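PDB 3N89: defective in germ line development protein 3, isoform a from Caenorhabditis elegans, which probably acts in germline development as a Bicaudal-C-type protein whose four KH domains, a family best known for RNA binding, form one globular platform. Local coordinates for residues L259-F265 with A316-E322. Sequence-based numbering, arbitrary orientation.
Sequences LPISMCF and ASLRSKE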
ATOM      1  N   LEU A 259      -1.364  -0.246   6.057  1.00 21.45           N
ATOM      2  CA  LEU A 259      -0.024  -0.326   5.486  1.00 20.45           C
ATOM      3  C   LEU A 259       0.771   0.922   5.834  1.00 20.61           C
ATOM      4  O   LEU A 259       0.265   2.034   5.709  1.00 21.72           O
ATOM      5  CB  LEU A 259      -0.106  -0.456   3.962  1.00 18.08           C
ATOM      6  CG  LEU A 259      -0.458  -1.830   3.405  1.00 16.36           C
ATOM      7  CD1 LEU A 259      -0.670  -1.718   1.916  1.00 15.07           C
ATOM      8  CD2 LEU A 259       0.667  -2.819   3.723  1.00 14.94           C
ATOM      9  N   PRO A 260       2.028   0.756   6.272  1.00 21.53           N
ATOM     10  CA  PRO A 260       2.868   1.902   6.627  1.00 21.85           C
ATOM     11  C   PRO A 260       3.255   2.717   5.401  1.00 22.07           C
ATOM     12  O   PRO A 260       3.262   2.205   4.283  1.00 21.35           O
ATOM     13  CB  PRO A 260       4.075   1.246   7.297  1.00 22.27           C
ATOM     14  CG  PRO A 260       4.207  -0.035   6.549  1.00 21.51           C
ATOM     15  CD  PRO A 260       2.763  -0.509   6.471  1.00 23.07           C
ATOM     16  N   ILE A 261       3.589   3.983   5.624  1.00 22.08           N
ATOM     17  CA  ILE A 261       3.964   4.886   4.546  1.00 22.91           C
ATOM     18  C   ILE A 261       5.002   5.854   5.105  1.00 22.83           C
ATOM     19  O   ILE A 261       4.990   6.154   6.298  1.00 22.93           O
ATOM     20  CB  ILE A 261       2.715   5.676   4.056  1.00 25.58           C
ATOM     21  CG1 ILE A 261       2.958   6.262   2.668  1.00 24.71           C
ATOM     22  CG2 ILE A 261       2.379   6.808   5.039  1.00 20.95           C
ATOM     23  CD1 ILE A 261       1.680   6.740   2.010  1.00 27.73           C
ATOM     24  N   SER A 262       5.902   6.341   4.257  1.00 24.03           N
ATOM     25  CA  SER A 262       6.919   7.277   4.720  1.00 25.18           C
ATOM     26  C   SER A 262       7.458   8.089   3.566  1.00 24.97           C
ATOM     27  O   SER A 262       7.438   7.640   2.422  1.00 24.38           O
ATOM     28  CB  SER A 262       8.076   6.536   5.390  1.00 26.57           C
ATOM     29  OG  SER A 262       8.848   5.844   4.427  1.00 29.58           O
ATOM     30  N   MET A 263       7.949   9.284   3.874  1.00 25.20           N
ATOM     31  CA  MET A 263       8.495  10.168   2.855  1.00 25.11           C
ATOM     32  C   MET A 263       9.845  10.700   3.303  1.00 24.41           C
ATOM     33  O   MET A 263       9.957  11.272   4.387  1.00 23.31           O
ATOM     34  CB  MET A 263       7.532  11.323   2.625  1.00 25.96           C
ATOM     35  CG  MET A 263       7.876  12.188   1.449  1.00 28.55           C
ATOM     36  SD  MET A 263       6.584  13.401   1.225  1.00 31.22           S
ATOM     37  CE  MET A 263       6.982  14.544   2.530  1.00 28.09           C
ATOM     38  N   CYS A 264      10.865  10.517   2.472  1.00 22.90           N
ATOM     39  CA  CYS A 264      12.201  10.981   2.812  1.00 23.86           C
ATOM     40  C   CYS A 264      12.630  12.222   2.026  1.00 23.05           C
ATOM     41  O   CYS A 264      12.081  12.533   0.965  1.00 22.72           O
ATOM     42  CB  CYS A 264      13.215   9.854   2.586  1.00 24.26           C
ATOM     43  SG  CYS A 264      12.821   8.304   3.451  1.00 37.62           S
ATOM     44  N   PHE A 265      13.615  12.929   2.573  1.00 22.31           N
ATOM     45  CA  PHE A 265      14.177  14.126   1.952  1.00 22.35           C
ATOM     46  C   PHE A 265      15.277  14.714   2.823  1.00 23.16           C
ATOM     47  O   PHE A 265      15.367  14.412   4.016  1.00 22.53           O
ATOM     48  CB  PHE A 265      13.108  15.200   1.711  1.00 19.73           C
ATOM     49  CG  PHE A 265      12.428  15.683   2.961  1.00 17.96           C
ATOM     50  CD1 PHE A 265      11.420  14.931   3.559  1.00 19.70           C
ATOM     51  CD2 PHE A 265      12.782  16.896   3.539  1.00 17.91           C
ATOM     52  CE1 PHE A 265      10.772  15.387   4.713  1.00 17.59           C
ATOM     53  CE2 PHE A 265      12.139  17.361   4.696  1.00 15.35           C
ATOM     54  CZ  PHE A 265      11.134  16.601   5.280  1.00 16.27           C
ATOM     55  N   ALA A 316      15.734  14.035   6.784  1.00 25.51           N
ATOM     56  CA  ALA A 316      14.424  13.876   7.383  1.00 24.82           C
ATOM     57  C   ALA A 316      13.680  12.671   6.823  1.00 25.01           C
ATOM     58  O   ALA A 316      13.965  12.200   5.725  1.00 25.46           O
ATOM     59  CB  ALA A 316      13.598  15.140   7.171  1.00 23.66           C
ATOM     60  N   SER A 317      12.722  12.184   7.601  1.00 25.54           N
ATOM     61  CA  SER A 317      11.892  11.053   7.226  1.00 25.67           C
ATOM     62  C   SER A 317      10.602  11.168   8.034  1.00 25.98           C
ATOM     63  O   SER A 317      10.638  11.332   9.254  1.00 25.73           O
ATOM     64  CB  SER A 317      12.603   9.737   7.553  1.00 27.60           C
ATOM     65  OG  SER A 317      11.733   8.624   7.415  1.00 26.44           O
ATOM     66  N   LEU A 318       9.466  11.108   7.349  1.00 25.19           N
ATOM     67  CA  LEU A 318       8.170  11.198   8.010  1.00 25.28           C
ATOM     68  C   LEU A 318       7.459   9.868   7.839  1.00 24.99           C
ATOM     69  O   LEU A 318       7.379   9.349   6.726  1.00 26.69           O
ATOM     70  CB  LEU A 318       7.322  12.320   7.400  1.00 26.11           C
ATOM     71  CG  LEU A 318       7.761  13.757   7.707  1.00 26.99           C
ATOM     72  CD1 LEU A 318       9.147  13.983   7.162  1.00 29.20           C
ATOM     73  CD2 LEU A 318       6.806  14.758   7.075  1.00 29.73           C
ATOM     74  N   ARG A 319       6.972   9.300   8.939  1.00 23.12           N
ATOM     75  CA  ARG A 319       6.264   8.030   8.863  1.00 22.34           C
ATOM     76  C   ARG A 319       4.845   8.147   9.408  1.00 21.64           C
ATOM     77  O   ARG A 319       4.478   9.155  10.020  1.00 21.98           O
ATOM     78  CB  ARG A 319       7.007   6.931   9.633  1.00 25.29           C
ATOM     79  CG  ARG A 319       8.466   6.709   9.246  1.00 26.48           C
ATOM     80  CD  ARG A 319       9.392   7.539  10.115  1.00 26.69           C
ATOM     81  NE  ARG A 319      10.792   7.219   9.862  1.00 28.62           N
ATOM     82  CZ  ARG A 319      11.344   6.038  10.124  1.00 29.06           C
ATOM     83  NH1 ARG A 319      10.614   5.064  10.648  1.00 29.26           N
ATOM     84  NH2 ARG A 319      12.625   5.828   9.855  1.00 28.75           N
ATOM     85  N   SER A 320       4.059   7.102   9.177  1.00 19.45           N
ATOM     86  CA  SER A 320       2.674   7.032   9.616  1.00 18.11           C
ATOM     87  C   SER A 320       2.021   5.941   8.780  1.00 16.74           C
ATOM     88  O   SER A 320       2.657   5.392   7.880  1.00 16.21           O
ATOM     89  CB  SER A 320       1.967   8.360   9.359  1.00 20.85           C
ATOM     90  OG  SER A 320       0.734   8.431  10.059  1.00 24.28           O
ATOM     91  N   LYS A 321       0.766   5.613   9.075  1.00 15.00           N
ATOM     92  CA  LYS A 321       0.063   4.600   8.293  1.00 15.26           C
ATOM     93  C   LYS A 321      -0.632   5.303   7.129  1.00 17.94           C
ATOM     94  O   LYS A 321      -1.100   6.432   7.282  1.00 17.69           O
ATOM     95  CB  LYS A 321      -0.946   3.845   9.160  1.00 16.82           C
ATOM     96  CG  LYS A 321      -0.276   2.938  10.201  1.00 15.86           C
ATOM     97  CD  LYS A 321      -1.283   2.174  11.038  1.00 16.09           C
ATOM     98  CE  LYS A 321      -0.580   1.179  11.958  1.00 19.75           C
ATOM     99  NZ  LYS A 321       0.286   0.218  11.184  1.00 20.48           N
ATOM    100  N   GLU A 322      -0.672   4.645   5.970  1.00 19.73           N
ATOM    101  CA  GLU A 322      -1.273   5.208   4.763  1.00 22.08           C
ATOM    102  C   GLU A 322      -2.516   6.055   4.966  1.00 21.28           C
ATOM    103  O   GLU A 322      -2.532   7.234   4.613  1.00 21.24           O
ATOM    104  CB  GLU A 322      -1.600   4.103   3.748  1.00 25.88           C
ATOM    105  CG  GLU A 322      -0.853   4.268   2.417  1.00 31.57           C
ATOM    106  CD  GLU A 322      -1.537   3.578   1.257  1.00 33.54           C
ATOM    107  OE1 GLU A 322      -1.852   2.374   1.367  1.00 36.78           O
ATOM    108  OE2 GLU A 322      -1.758   4.245   0.229  1.00 35.43           O
TER
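Phe265 faces Ala316 across an antiparallel strand pair, 260-265 against 316-321, near the middle of a seven-stranded antiparallel sheet in which strand 260-268 of the fourth KH domain lies beside strand 29-35 of the first. The packed face carries Ile261, Met263, Phe265, Ala316 and Leu318 and is covered by helix 325-335, whose Tyr332 meets the Phe265 ring edge-to-face. Here the methyl CB of Ala316 lies over one face of that ring in a CH-pi contact, 3.7 Å from the centroid, while Leu318 CD1 meets the ring edge. With CG set between backbone N and carbonyl carbon (chi1 61°), the ring reaches across to strand 316-321. Met263 and Leu318 are joined by backbone hydrogen bonds in both directions, whereas the hydrogen bond from Ser320 N to Ile261 O is weak. At the far end Glu322 N donates almost straight to Leu259 O (2.8 Å), and Ile261 CD1 touches Glu322 CG.

The other face is looser: Ser262, Cys264 and Ser317 are partly exposed, and Cys264 SG comes only within 4.1 Å of Ser317 OG. Arg319, though buried, bends at chi2 (92°) back along its own strand; its guanidinium reaches Met369 O, and NE donates to Ser317 OG at 3.0 Å.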